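Local coordinates for N-hydroxyarylamine O-acetyltransferase (Bacillus cereus, PDB 4DMO), which probably transfers acetyl groups to arylamines and N-hydroxyarylamines, as an active member of the arylamine N-acetyltransferase family with a non-canonical catalytic triad, at residues A[52-64]-A[72-84]. Sequence-based numbering, arbitrary orientation.
Sequences EISKENLKEKILV and YELNPTMYYFLKD
K55 lies across one face of the Y80 ring: its CB stands 3.7 Å from the ring centroid and 2° off the normal, a CH-pi contact. With CG anti to the backbone N and the chain extended beyond it, the lysine runs on past the ring to D84, where K55 NZ meets the syn lone pair of D84 OD2 at 2.7 Å. L58 is a knob in the hole formed by E73, P76, T77 and Y80; its CD2 packs 3.7 Å from E73 CB, while CD1 reaches the edge of the tyrosine ring. At the other end K61 NZ bonds E73 OE1 at 2.9 Å, coming from above the carboxylate plane, 41° out of it.

In the second shell, N44 and L70 also bond the E73 carboxylate, G68 takes a bond from K61 NZ, and Y80 OH pairs with E195. T77 OG1 turns back on its own helix to bond E73 O at 2.6 Å. The backbone N of T77 reaches that oxygen from the opposite face.

The short helix 55-64 thus crosses helix 72-84 at -109°, an apolar centre flanked by two salt bridges. K61 together with the amide N-H groups of N44 and L70 would favour the charged form of the buried E73 carboxylate.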
loop_
_atom_site.group_PDB
_atom_site.type_symbol
_atom_site.label_atom_id
_atom_site.label_comp_id
_atom_site.label_asym_id
_atom_site.label_seq_id
_atom_site.Cartn_x
_atom_site.Cartn_y
_atom_site.Cartn_z
ATOM N N GLU A 52 -14.473 0.927 10.142
ATOM C CA GLU A 52 -14.034 -0.427 10.342
ATOM C C GLU A 52 -13.454 -0.959 9.035
ATOM O O GLU A 52 -13.977 -0.713 7.955
ATOM C CB GLU A 52 -15.229 -1.278 10.790
ATOM C CG GLU A 52 -14.871 -2.592 11.434
ATOM C CD GLU A 52 -16.042 -3.573 11.399
ATOM O OE1 GLU A 52 -17.179 -3.131 11.119
ATOM O OE2 GLU A 52 -15.823 -4.785 11.626
ATOM N N ILE A 53 -12.369 -1.700 9.137
ATOM C CA ILE A 53 -11.773 -2.297 7.964
ATOM C C ILE A 53 -12.591 -3.535 7.589
ATOM O O ILE A 53 -12.614 -4.517 8.334
ATOM C CB ILE A 53 -10.315 -2.702 8.222
ATOM C CG1 ILE A 53 -9.506 -1.495 8.635
ATOM C CG2 ILE A 53 -9.710 -3.362 6.995
ATOM C CD1 ILE A 53 -9.687 -0.298 7.736
ATOM N N SER A 54 -13.259 -3.471 6.438
ATOM C CA SER A 54 -14.084 -4.559 5.961
ATOM C C SER A 54 -14.119 -4.474 4.447
ATOM O O SER A 54 -13.744 -3.478 3.867
ATOM C CB SER A 54 -15.510 -4.464 6.531
ATOM O OG SER A 54 -16.260 -3.395 5.959
ATOM N N LYS A 55 -14.549 -5.549 3.817
ATOM C CA LYS A 55 -14.663 -5.600 2.381
ATOM C C LYS A 55 -15.634 -4.541 1.865
ATOM O O LYS A 55 -15.368 -3.865 0.863
ATOM C CB LYS A 55 -15.142 -6.978 1.965
ATOM C CG LYS A 55 -15.027 -7.253 0.472
ATOM C CD LYS A 55 -15.348 -8.706 0.126
ATOM C CE LYS A 55 -15.551 -8.832 -1.367
ATOM N NZ LYS A 55 -16.066 -10.157 -1.786
ATOM N N GLU A 56 -16.780 -4.418 2.529
ATOM C CA GLU A 56 -17.804 -3.450 2.103
ATOM C C GLU A 56 -17.361 -2.016 2.311
ATOM O O GLU A 56 -17.470 -1.219 1.394
ATOM C CB GLU A 56 -19.136 -3.691 2.811
ATOM C CG GLU A 56 -19.958 -4.787 2.173
ATOM C CD GLU A 56 -20.755 -4.270 0.978
ATOM O OE1 GLU A 56 -21.874 -3.751 1.202
ATOM O OE2 GLU A 56 -20.271 -4.371 -0.171
ATOM N N ASN A 57 -16.874 -1.688 3.506
ATOM C CA ASN A 57 -16.386 -0.341 3.746
ATOM C C ASN A 57 -15.265 0.014 2.741
ATOM O O ASN A 57 -15.176 1.128 2.229
ATOM C CB ASN A 57 -15.911 -0.198 5.195
ATOM C CG ASN A 57 -17.068 -0.174 6.177
ATOM O OD1 ASN A 57 -18.201 0.020 5.772
ATOM N ND2 ASN A 57 -16.786 -0.306 7.462
ATOM N N LEU A 58 -14.417 -0.950 2.425
ATOM C CA LEU A 58 -13.292 -0.651 1.557
ATOM C C LEU A 58 -13.717 -0.515 0.084
ATOM O O LEU A 58 -13.195 0.345 -0.656
ATOM C CB LEU A 58 -12.189 -1.695 1.753
ATOM C CG LEU A 58 -11.390 -1.574 3.051
ATOM C CD1 LEU A 58 -10.428 -2.751 3.167
ATOM C CD2 LEU A 58 -10.594 -0.257 3.121
ATOM N N LYS A 59 -14.645 -1.368 -0.354
ATOM C CA LYS A 59 -15.219 -1.251 -1.703
ATOM C C LYS A 59 -15.808 0.146 -1.916
ATOM O O LYS A 59 -15.618 0.745 -2.968
ATOM C CB LYS A 59 -16.303 -2.314 -1.923
ATOM C CG LYS A 59 -17.000 -2.196 -3.280
ATOM C CD LYS A 59 -17.869 -3.430 -3.601
ATOM C CE LYS A 59 -19.121 -3.472 -2.742
ATOM N NZ LYS A 59 -19.945 -4.709 -2.979
ATOM N N GLU A 60 -16.507 0.644 -0.898
ATOM C CA GLU A 60 -17.155 1.962 -0.898
ATOM C C GLU A 60 -16.147 3.108 -0.878
ATOM O O GLU A 60 -16.224 4.009 -1.687
ATOM C CB GLU A 60 -18.071 2.083 0.325
ATOM C CG GLU A 60 -18.605 3.499 0.608
ATOM C CD GLU A 60 -19.924 3.805 -0.090
ATOM O OE1 GLU A 60 -20.319 3.021 -0.985
ATOM O OE2 GLU A 60 -20.545 4.853 0.228
ATOM N N LYS A 61 -15.197 3.067 0.056
ATOM C CA LYS A 61 -14.200 4.129 0.149
ATOM C C LYS A 61 -13.274 4.138 -1.077
ATOM O O LYS A 61 -13.126 5.163 -1.763
ATOM C CB LYS A 61 -13.379 4.013 1.454
ATOM C CG LYS A 61 -12.389 5.165 1.611
ATOM C CD LYS A 61 -11.283 4.934 2.635
ATOM C CE LYS A 61 -10.375 6.164 2.746
ATOM N NZ LYS A 61 -8.960 5.758 3.085
ATOM N N ILE A 62 -12.679 2.992 -1.384
ATOM C CA ILE A 62 -11.621 2.936 -2.376
ATOM C C ILE A 62 -12.160 2.802 -3.784
ATOM O O ILE A 62 -11.688 3.474 -4.695
ATOM C CB ILE A 62 -10.647 1.703 -2.144
ATOM C CG1 ILE A 62 -10.082 1.677 -0.732
ATOM C CG2 ILE A 62 -9.489 1.724 -3.123
ATOM C CD1 ILE A 62 -9.034 2.693 -0.487
ATOM N N LEU A 63 -13.109 1.894 -3.983
ATOM C CA LEU A 63 -13.533 1.566 -5.344
ATOM C C LEU A 63 -14.677 2.466 -5.816
ATOM O O LEU A 63 -14.658 2.978 -6.929
ATOM C CB LEU A 63 -13.922 0.088 -5.460
ATOM C CG LEU A 63 -12.906 -0.901 -4.904
ATOM C CD1 LEU A 63 -13.378 -2.328 -5.104
ATOM C CD2 LEU A 63 -11.535 -0.708 -5.545
ATOM N N VAL A 64 -15.655 2.686 -4.953
ATOM C CA VAL A 64 -16.810 3.490 -5.324
ATOM C C VAL A 64 -16.487 4.975 -5.210
ATOM O O VAL A 64 -16.661 5.716 -6.171
ATOM C CB VAL A 64 -18.055 3.146 -4.459
ATOM C CG1 VAL A 64 -19.229 4.072 -4.808
ATOM C CG2 VAL A 64 -18.459 1.677 -4.639
ATOM N N TYR A 72 -3.164 -0.656 5.832
ATOM C CA TYR A 72 -4.198 -1.505 6.388
ATOM C C TYR A 72 -5.519 -1.342 5.667
ATOM O O TYR A 72 -6.496 -2.014 6.024
ATOM C CB TYR A 72 -4.392 -1.224 7.905
ATOM C CG TYR A 72 -4.600 0.249 8.239
ATOM C CD1 TYR A 72 -3.563 1.021 8.767
ATOM C CD2 TYR A 72 -5.804 0.877 7.972
ATOM C CE1 TYR A 72 -3.742 2.387 9.051
ATOM C CE2 TYR A 72 -5.986 2.230 8.248
ATOM C CZ TYR A 72 -4.968 2.974 8.794
ATOM O OH TYR A 72 -5.157 4.298 9.046
ATOM N N GLU A 73 -5.562 -0.421 4.699
ATOM C CA GLU A 73 -6.694 -0.311 3.789
ATOM C C GLU A 73 -6.336 -0.844 2.387
ATOM O O GLU A 73 -7.118 -1.568 1.779
ATOM C CB GLU A 73 -7.195 1.143 3.710
ATOM C CG GLU A 73 -7.684 1.716 5.031
ATOM C CD GLU A 73 -7.880 3.244 4.999
ATOM O OE1 GLU A 73 -9.008 3.726 5.220
ATOM O OE2 GLU A 73 -6.908 3.972 4.738
ATOM N N LEU A 74 -5.167 -0.490 1.855
ATOM C CA LEU A 74 -4.833 -0.889 0.465
ATOM C C LEU A 74 -4.549 -2.378 0.384
ATOM O O LEU A 74 -5.001 -3.044 -0.536
ATOM C CB LEU A 74 -3.643 -0.105 -0.107
ATOM C CG LEU A 74 -3.803 1.427 -0.147
ATOM C CD1 LEU A 74 -2.638 2.180 -0.815
ATOM C CD2 LEU A 74 -5.081 1.783 -0.832
ATOM N N ASN A 75 -3.815 -2.930 1.345
ATOM C CA ASN A 75 -3.496 -4.343 1.254
ATOM C C ASN A 75 -4.691 -5.270 1.497
ATOM O O ASN A 75 -4.856 -6.267 0.777
ATOM C CB ASN A 75 -2.287 -4.691 2.127
ATOM C CG ASN A 75 -1.012 -4.249 1.496
ATOM O OD1 ASN A 75 -0.864 -4.322 0.287
ATOM N ND2 ASN A 75 -0.094 -3.729 2.298
ATOM N N PRO A 76 -5.560 -4.934 2.466
ATOM C CA PRO A 76 -6.790 -5.737 2.550
ATOM C C PRO A 76 -7.682 -5.574 1.321
ATOM O O PRO A 76 -8.312 -6.541 0.908
ATOM C CB PRO A 76 -7.472 -5.197 3.795
ATOM C CG PRO A 76 -6.310 -4.724 4.656
ATOM C CD PRO A 76 -5.366 -4.101 3.660
ATOM N N THR A 77 -7.709 -4.392 0.719
ATOM C CA THR A 77 -8.450 -4.224 -0.528
ATOM C C THR A 77 -7.991 -5.236 -1.572
ATOM O O THR A 77 -8.807 -5.843 -2.242
ATOM C CB THR A 77 -8.284 -2.800 -1.127
ATOM O OG1 THR A 77 -8.807 -1.845 -0.222
ATOM C CG2 THR A 77 -9.025 -2.656 -2.449
ATOM N N MET A 78 -6.672 -5.370 -1.735
ATOM C CA MET A 78 -6.102 -6.253 -2.746
ATOM C C MET A 78 -6.360 -7.702 -2.323
ATOM O O MET A 78 -6.813 -8.535 -3.098
ATOM C CB MET A 78 -4.609 -5.967 -2.916
ATOM C CG MET A 78 -3.845 -6.990 -3.764
ATOM S SD MET A 78 -4.384 -7.102 -5.490
ATOM C CE MET A 78 -3.630 -5.644 -6.171
ATOM N N TYR A 79 -6.121 -7.972 -1.059
ATOM C CA TYR A 79 -6.504 -9.241 -0.477
ATOM C C TYR A 79 -7.920 -9.690 -0.911
ATOM O O TYR A 79 -8.066 -10.781 -1.450
ATOM C CB TYR A 79 -6.428 -9.117 1.040
ATOM C CG TYR A 79 -7.069 -10.247 1.788
ATOM C CD1 TYR A 79 -6.482 -11.490 1.807
ATOM C CD2 TYR A 79 -8.256 -10.059 2.502
ATOM C CE1 TYR A 79 -7.050 -12.529 2.493
ATOM C CE2 TYR A 79 -8.828 -11.089 3.201
ATOM C CZ TYR A 79 -8.212 -12.328 3.190
ATOM O OH TYR A 79 -8.753 -13.378 3.863
ATOM N N TYR A 80 -8.953 -8.867 -0.685
ATOM C CA TYR A 80 -10.330 -9.242 -1.066
ATOM C C TYR A 80 -10.476 -9.483 -2.554
ATOM O O TYR A 80 -11.104 -10.463 -2.965
ATOM C CB TYR A 80 -11.377 -8.206 -0.621
ATOM C CG TYR A 80 -11.500 -8.095 0.884
ATOM C CD1 TYR A 80 -11.901 -9.169 1.658
ATOM C CD2 TYR A 80 -11.163 -6.920 1.526
ATOM C CE1 TYR A 80 -11.980 -9.052 3.014
ATOM C CE2 TYR A 80 -11.236 -6.797 2.861
ATOM C CZ TYR A 80 -11.641 -7.859 3.615
ATOM O OH TYR A 80 -11.714 -7.719 4.977
ATOM N N PHE A 81 -9.863 -8.635 -3.364
ATOM C CA PHE A 81 -9.896 -8.853 -4.793
ATOM C C PHE A 81 -9.280 -10.198 -5.140
ATOM O O PHE A 81 -9.827 -10.939 -5.973
ATOM C CB PHE A 81 -9.118 -7.796 -5.531
ATOM C CG PHE A 81 -8.959 -8.095 -6.979
ATOM C CD1 PHE A 81 -10.007 -7.905 -7.851
ATOM C CD2 PHE A 81 -7.776 -8.601 -7.467
ATOM C CE1 PHE A 81 -9.867 -8.193 -9.199
ATOM C CE2 PHE A 81 -7.632 -8.892 -8.811
ATOM C CZ PHE A 81 -8.681 -8.681 -9.673
ATOM N N LEU A 82 -8.142 -10.500 -4.513
ATOM C CA LEU A 82 -7.392 -11.731 -4.828
ATOM C C LEU A 82 -8.174 -12.967 -4.385
ATOM O O LEU A 82 -8.202 -13.969 -5.088
ATOM C CB LEU A 82 -5.993 -11.721 -4.184
ATOM C CG LEU A 82 -5.020 -10.706 -4.797
ATOM C CD1 LEU A 82 -3.687 -10.690 -4.072
ATOM C CD2 LEU A 82 -4.790 -10.991 -6.269
ATOM N N LYS A 83 -8.828 -12.866 -3.232
ATOM C CA LYS A 83 -9.665 -13.932 -2.689
ATOM C C LYS A 83 -10.841 -14.267 -3.612
ATOM O O LYS A 83 -11.067 -15.438 -3.917
ATOM C CB LYS A 83 -10.178 -13.496 -1.318
ATOM C CG LYS A 83 -10.579 -14.588 -0.353
ATOM C CD LYS A 83 -10.651 -13.956 1.029
ATOM C CE LYS A 83 -11.508 -14.724 2.028
ATOM N NZ LYS A 83 -12.228 -13.756 2.958
ATOM N N ASP A 84 -11.606 -13.248 -4.037
ATOM C CA ASP A 84 -12.712 -13.459 -4.986
ATOM C C ASP A 84 -12.231 -14.000 -6.326
ATOM O O ASP A 84 -12.977 -14.668 -7.037
ATOM C CB ASP A 84 -13.488 -12.180 -5.244
ATOM C CG ASP A 84 -14.324 -11.777 -4.081
ATOM O OD1 ASP A 84 -14.369 -12.538 -3.094
ATOM O OD2 ASP A 84 -14.922 -10.685 -4.146
HETATM O O HOH W 1 -15.000 -8.237 5.379
#